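Local coordinates for protein sugar phosphate isomerase/epimerase (Parabacteroides distasonis, PDB 3L23) that binds a magnesium ion in a xylose isomerase-like TIM barrel and probably acts as a sugar phosphate isomerase or epimerase, at residues 231-244 / 263-277. Numbering follows the deposited sequence.
With MG (magnesium ion), chain B; EDO (1,2-ethanediol), chain F.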
# COMPACT_ATOMS: atom_id res chain seq x y z
N MSE A 231 2.61 7.07 -14.18
CA MSE A 231 4.00 6.59 -14.21
C MSE A 231 4.87 7.38 -15.22
O MSE A 231 6.02 7.69 -14.96
CB MSE A 231 4.07 5.08 -14.51
CG MSE A 231 3.88 4.22 -13.30
SE MSE A 231 4.08 2.33 -13.75
CE MSE A 231 2.34 1.99 -14.59
N GLN A 232 4.30 7.73 -16.38
CA GLN A 232 5.07 8.49 -17.38
C GLN A 232 5.34 9.91 -16.91
O GLN A 232 6.41 10.46 -17.14
CB GLN A 232 4.34 8.51 -18.72
CG GLN A 232 4.29 7.14 -19.41
CD GLN A 232 3.31 7.07 -20.61
OE1 GLN A 232 2.70 8.06 -20.98
NE2 GLN A 232 3.21 5.91 -21.23
N LYS A 233 4.34 10.50 -16.25
CA LYS A 233 4.46 11.91 -15.79
C LYS A 233 5.31 12.05 -14.54
O LYS A 233 6.04 13.04 -14.41
CB LYS A 233 3.07 12.52 -15.53
CG LYS A 233 2.30 12.93 -16.77
N HIS A 234 5.22 11.08 -13.63
CA HIS A 234 5.90 11.14 -12.32
C HIS A 234 6.79 9.94 -12.04
O HIS A 234 6.69 9.30 -10.97
CB HIS A 234 4.83 11.30 -11.21
CG HIS A 234 3.96 12.51 -11.38
ND1 HIS A 234 4.37 13.78 -11.04
CD2 HIS A 234 2.71 12.65 -11.91
CE1 HIS A 234 3.42 14.65 -11.36
NE2 HIS A 234 2.39 13.99 -11.85
N PRO A 235 7.72 9.63 -12.97
CA PRO A 235 8.59 8.45 -12.82
C PRO A 235 9.50 8.57 -11.62
O PRO A 235 9.98 7.57 -11.12
CB PRO A 235 9.42 8.46 -14.11
CG PRO A 235 9.38 9.81 -14.60
CD PRO A 235 8.07 10.40 -14.18
N ASP A 236 9.73 9.79 -11.15
CA ASP A 236 10.55 10.04 -9.96
C ASP A 236 9.82 9.80 -8.61
O ASP A 236 10.48 9.75 -7.56
CB ASP A 236 11.08 11.49 -9.97
CG ASP A 236 9.96 12.59 -10.08
OD1 ASP A 236 8.93 12.44 -10.82
OD2 ASP A 236 10.18 13.68 -9.47
N ARG A 237 8.50 9.69 -8.64
CA ARG A 237 7.70 9.63 -7.42
C ARG A 237 7.05 8.28 -7.16
O ARG A 237 6.80 7.93 -6.01
CB ARG A 237 6.59 10.68 -7.50
CG ARG A 237 7.06 12.09 -7.82
CD ARG A 237 8.13 12.61 -6.86
NE ARG A 237 7.80 12.52 -5.44
CZ ARG A 237 6.99 13.34 -4.78
NH1 ARG A 237 6.35 14.32 -5.38
NH2 ARG A 237 6.81 13.17 -3.49
N ILE A 238 6.70 7.56 -8.22
CA ILE A 238 5.97 6.29 -8.05
C ILE A 238 6.98 5.15 -8.07
O ILE A 238 7.54 4.86 -9.13
CB ILE A 238 4.91 6.11 -9.15
CG1 ILE A 238 3.86 7.24 -9.04
CG2 ILE A 238 4.32 4.70 -9.02
CD1 ILE A 238 3.02 7.48 -10.31
N LYS A 239 7.24 4.56 -6.91
CA LYS A 239 8.35 3.63 -6.73
C LYS A 239 7.96 2.18 -6.49
O LYS A 239 8.81 1.31 -6.57
CB LYS A 239 9.18 4.08 -5.55
CG LYS A 239 9.74 5.48 -5.72
CD LYS A 239 11.10 5.49 -6.31
CE LYS A 239 11.69 6.93 -6.39
NZ LYS A 239 11.58 7.72 -5.08
N VAL A 240 6.69 1.94 -6.18
CA VAL A 240 6.17 0.59 -5.90
C VAL A 240 4.78 0.52 -6.49
O VAL A 240 4.12 1.53 -6.56
CB VAL A 240 6.10 0.32 -4.37
CG1 VAL A 240 5.69 -1.13 -4.08
CG2 VAL A 240 7.46 0.66 -3.67
N LEU A 241 4.32 -0.66 -6.95
CA LEU A 241 2.94 -0.79 -7.39
C LEU A 241 2.13 -1.84 -6.62
O LEU A 241 2.67 -2.80 -6.11
CB LEU A 241 2.83 -1.21 -8.88
CG LEU A 241 3.47 -0.33 -9.96
CD1 LEU A 241 3.22 -0.91 -11.33
CD2 LEU A 241 2.89 1.08 -9.83
N HIS A 242 0.82 -1.61 -6.51
CA HIS A 242 -0.11 -2.69 -6.28
C HIS A 242 -0.70 -3.10 -7.61
O HIS A 242 -1.18 -2.25 -8.37
CB HIS A 242 -1.25 -2.29 -5.34
CG HIS A 242 -0.92 -2.47 -3.90
ND1 HIS A 242 -1.89 -2.40 -2.91
CD2 HIS A 242 0.26 -2.70 -3.27
CE1 HIS A 242 -1.30 -2.63 -1.74
NE2 HIS A 242 -0.01 -2.81 -1.94
N ILE A 243 -0.60 -4.40 -7.90
CA ILE A 243 -1.16 -5.01 -9.10
C ILE A 243 -2.44 -5.72 -8.65
O ILE A 243 -2.42 -6.64 -7.82
CB ILE A 243 -0.16 -6.01 -9.76
CG1 ILE A 243 1.16 -5.34 -10.19
CG2 ILE A 243 -0.75 -6.77 -10.96
CD1 ILE A 243 1.05 -4.19 -11.18
N LYS A 244 -3.57 -5.23 -9.17
CA LYS A 244 -4.89 -5.58 -8.69
C LYS A 244 -5.88 -5.45 -9.83
O LYS A 244 -5.67 -4.59 -10.70
CB LYS A 244 -5.30 -4.60 -7.58
CG LYS A 244 -6.55 -4.97 -6.89
CD LYS A 244 -6.96 -4.02 -5.78
CE LYS A 244 -8.25 -4.50 -5.15
NZ LYS A 244 -9.40 -4.67 -6.13
N GLN A 263 5.27 -0.38 -18.73
CA GLN A 263 5.61 0.91 -18.16
C GLN A 263 6.40 0.76 -16.84
O GLN A 263 7.32 1.54 -16.58
CB GLN A 263 4.36 1.80 -17.96
CG GLN A 263 4.74 3.24 -17.68
CD GLN A 263 5.43 3.92 -18.85
OE1 GLN A 263 4.93 3.88 -20.00
NE2 GLN A 263 6.62 4.51 -18.59
N MSE A 264 6.04 -0.22 -16.03
CA MSE A 264 6.72 -0.49 -14.77
C MSE A 264 8.23 -0.74 -15.02
O MSE A 264 9.10 -0.13 -14.35
CB MSE A 264 6.07 -1.68 -14.06
CG MSE A 264 6.57 -1.88 -12.64
SE MSE A 264 5.93 -3.56 -11.91
CE MSE A 264 7.21 -4.66 -12.72
N TYR A 265 8.54 -1.58 -16.02
CA TYR A 265 9.91 -1.94 -16.39
C TYR A 265 10.64 -0.75 -17.02
O TYR A 265 11.78 -0.50 -16.66
CB TYR A 265 9.93 -3.18 -17.30
CG TYR A 265 9.52 -4.43 -16.59
CD1 TYR A 265 10.11 -4.80 -15.38
CD2 TYR A 265 8.50 -5.22 -17.08
CE1 TYR A 265 9.67 -5.94 -14.70
CE2 TYR A 265 8.09 -6.34 -16.42
CZ TYR A 265 8.65 -6.70 -15.23
OH TYR A 265 8.18 -7.85 -14.59
N ALA A 266 9.98 0.01 -17.90
CA ALA A 266 10.56 1.23 -18.47
C ALA A 266 10.98 2.22 -17.36
O ALA A 266 12.02 2.87 -17.42
CB ALA A 266 9.58 1.91 -19.42
N ASN A 267 10.15 2.31 -16.33
CA ASN A 267 10.44 3.20 -15.22
C ASN A 267 11.48 2.69 -14.24
O ASN A 267 11.97 3.46 -13.41
CB ASN A 267 9.17 3.47 -14.42
CG ASN A 267 8.33 4.58 -15.00
OD1 ASN A 267 8.29 4.77 -16.21
ND2 ASN A 267 7.60 5.28 -14.13
N GLY A 268 11.81 1.41 -14.32
CA GLY A 268 12.74 0.81 -13.36
C GLY A 268 12.15 0.55 -11.98
O GLY A 268 12.90 0.46 -11.00
N ILE A 269 10.84 0.40 -11.90
CA ILE A 269 10.16 0.05 -10.65
C ILE A 269 10.55 -1.41 -10.31
O ILE A 269 10.35 -2.31 -11.09
CB ILE A 269 8.65 0.27 -10.74
CG1 ILE A 269 8.34 1.77 -10.82
CG2 ILE A 269 7.96 -0.34 -9.53
CD1 ILE A 269 6.90 2.09 -11.14
N LYS A 270 11.11 -1.60 -9.12
CA LYS A 270 11.67 -2.88 -8.68
C LYS A 270 10.79 -3.68 -7.71
O LYS A 270 11.19 -4.75 -7.27
CB LYS A 270 12.96 -2.61 -7.92
N ASP A 271 9.64 -3.16 -7.31
CA ASP A 271 8.81 -3.90 -6.39
C ASP A 271 7.34 -3.72 -6.71
O ASP A 271 6.89 -2.62 -6.95
CB ASP A 271 9.10 -3.41 -4.95
CG ASP A 271 10.49 -3.82 -4.49
OD1 ASP A 271 10.73 -5.05 -4.39
OD2 ASP A 271 11.31 -2.92 -4.24
N TYR A 272 6.61 -4.83 -6.71
CA TYR A 272 5.19 -4.80 -6.78
C TYR A 272 4.60 -5.88 -5.89
O TYR A 272 5.27 -6.88 -5.55
CB TYR A 272 4.66 -4.94 -8.22
CG TYR A 272 4.81 -6.32 -8.82
CD1 TYR A 272 3.87 -7.32 -8.62
CD2 TYR A 272 5.89 -6.62 -9.62
CE1 TYR A 272 4.01 -8.58 -9.19
CE2 TYR A 272 6.03 -7.88 -10.17
CZ TYR A 272 5.06 -8.85 -9.96
OH TYR A 272 5.19 -10.12 -10.51
N PHE A 273 3.35 -5.65 -5.50
CA PHE A 273 2.56 -6.60 -4.71
C PHE A 273 1.19 -6.87 -5.32
O PHE A 273 0.45 -5.95 -5.70
CB PHE A 273 2.39 -6.09 -3.29
CG PHE A 273 3.70 -5.83 -2.62
CD1 PHE A 273 4.44 -6.89 -2.14
CD2 PHE A 273 4.27 -4.58 -2.65
CE1 PHE A 273 5.70 -6.68 -1.59
CE2 PHE A 273 5.50 -4.34 -2.08
CZ PHE A 273 6.25 -5.41 -1.57
N VAL A 274 0.88 -8.15 -5.41
CA VAL A 274 -0.46 -8.61 -5.77
C VAL A 274 -1.45 -8.30 -4.67
O VAL A 274 -1.19 -8.52 -3.48
CB VAL A 274 -0.47 -10.18 -6.04
CG1 VAL A 274 -1.91 -10.73 -6.04
CG2 VAL A 274 0.30 -10.47 -7.32
N GLU A 275 -2.62 -7.82 -5.07
CA GLU A 275 -3.71 -7.61 -4.15
C GLU A 275 -5.00 -8.17 -4.69
O GLU A 275 -5.27 -8.09 -5.90
CB GLU A 275 -3.87 -6.12 -3.86
CG GLU A 275 -4.98 -5.89 -2.87
CD GLU A 275 -5.04 -4.48 -2.37
OE1 GLU A 275 -4.60 -3.57 -3.06
OE2 GLU A 275 -5.57 -4.28 -1.26
N LEU A 276 -5.80 -8.78 -3.80
CA LEU A 276 -7.09 -9.36 -4.16
C LEU A 276 -8.10 -9.01 -3.08
O LEU A 276 -7.87 -9.33 -1.92
CB LEU A 276 -6.95 -10.89 -4.31
CG LEU A 276 -8.17 -11.66 -4.71
CD1 LEU A 276 -8.52 -11.30 -6.15
CD2 LEU A 276 -8.00 -13.17 -4.46
N GLU A 277 -9.20 -8.35 -3.42
CA GLU A 277 -10.21 -8.08 -2.41
C GLU A 277 -11.13 -9.29 -2.28
O GLU A 277 -10.88 -10.33 -2.90
CB GLU A 277 -10.89 -6.69 -2.60
CG GLU A 277 -11.79 -6.42 -3.75
CD GLU A 277 -12.10 -4.90 -3.78
OE1 GLU A 277 -12.75 -4.40 -2.83
OE2 GLU A 277 -11.63 -4.22 -4.70
MG MG B . -4.03 -1.67 -2.84
C1 EDO F . 7.77 -8.33 -6.87
O1 EDO F . 8.02 -7.31 -5.89
C2 EDO F . 8.69 -8.15 -8.07
O2 EDO F . 10.02 -8.34 -7.61
O HOH W 1 8.62 5.18 -11.49
O HOH W 2 11.41 0.94 -7.29
O HOH W 3 -9.40 -7.57 -6.26
O HOH W 4 -4.05 -2.16 -0.53
O HOH W 5 -6.02 -1.13 -2.31
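His242 and Glu275 converge on one magnesium ion, bound by ND1 of His242 at 2.3 Å and OE1 of Glu275 at 2.0 Å; ring and carboxylate planes stand 86° apart. Glu275 reaches the metal because its CG lies anti to the backbone N (chi1 -179°) and the chain stays extended. His165, Asp216 and two waters complete the site, while Glu47 accepts a hydrogen bond from NE2 of His242.

Parallel strand pairing is evident from two hydrogen bonds, Phe273 N to Leu241 O (3.0 Å) and Ile243 N to Phe273 O (2.9 Å): Phe273 bonds to both Leu241 and Ile243, the parallel pattern, and the strand axes lie 16° apart. The buried side is tight: Leu241 CD1 meets CG of Met264, a selenomethionine, at 3.7 Å, and Ile269 CD1 lies 3.5 Å from Ile238 O. Toward solvent the contact thins to polar links: exposed Gln232 gives NE2 to OE1 of Gln263 (2.9 Å), the donor well above the carbonyl plane, and one water joins Asn267 ND2 to Pro235 O and Ile238 O.

Helix 257-267 makes the beta-alpha-beta crossover between strands 238-243 and 272-274; strand 211-216 pairs with 238-243, and helix 285-298 packs on Tyr272 and Val274.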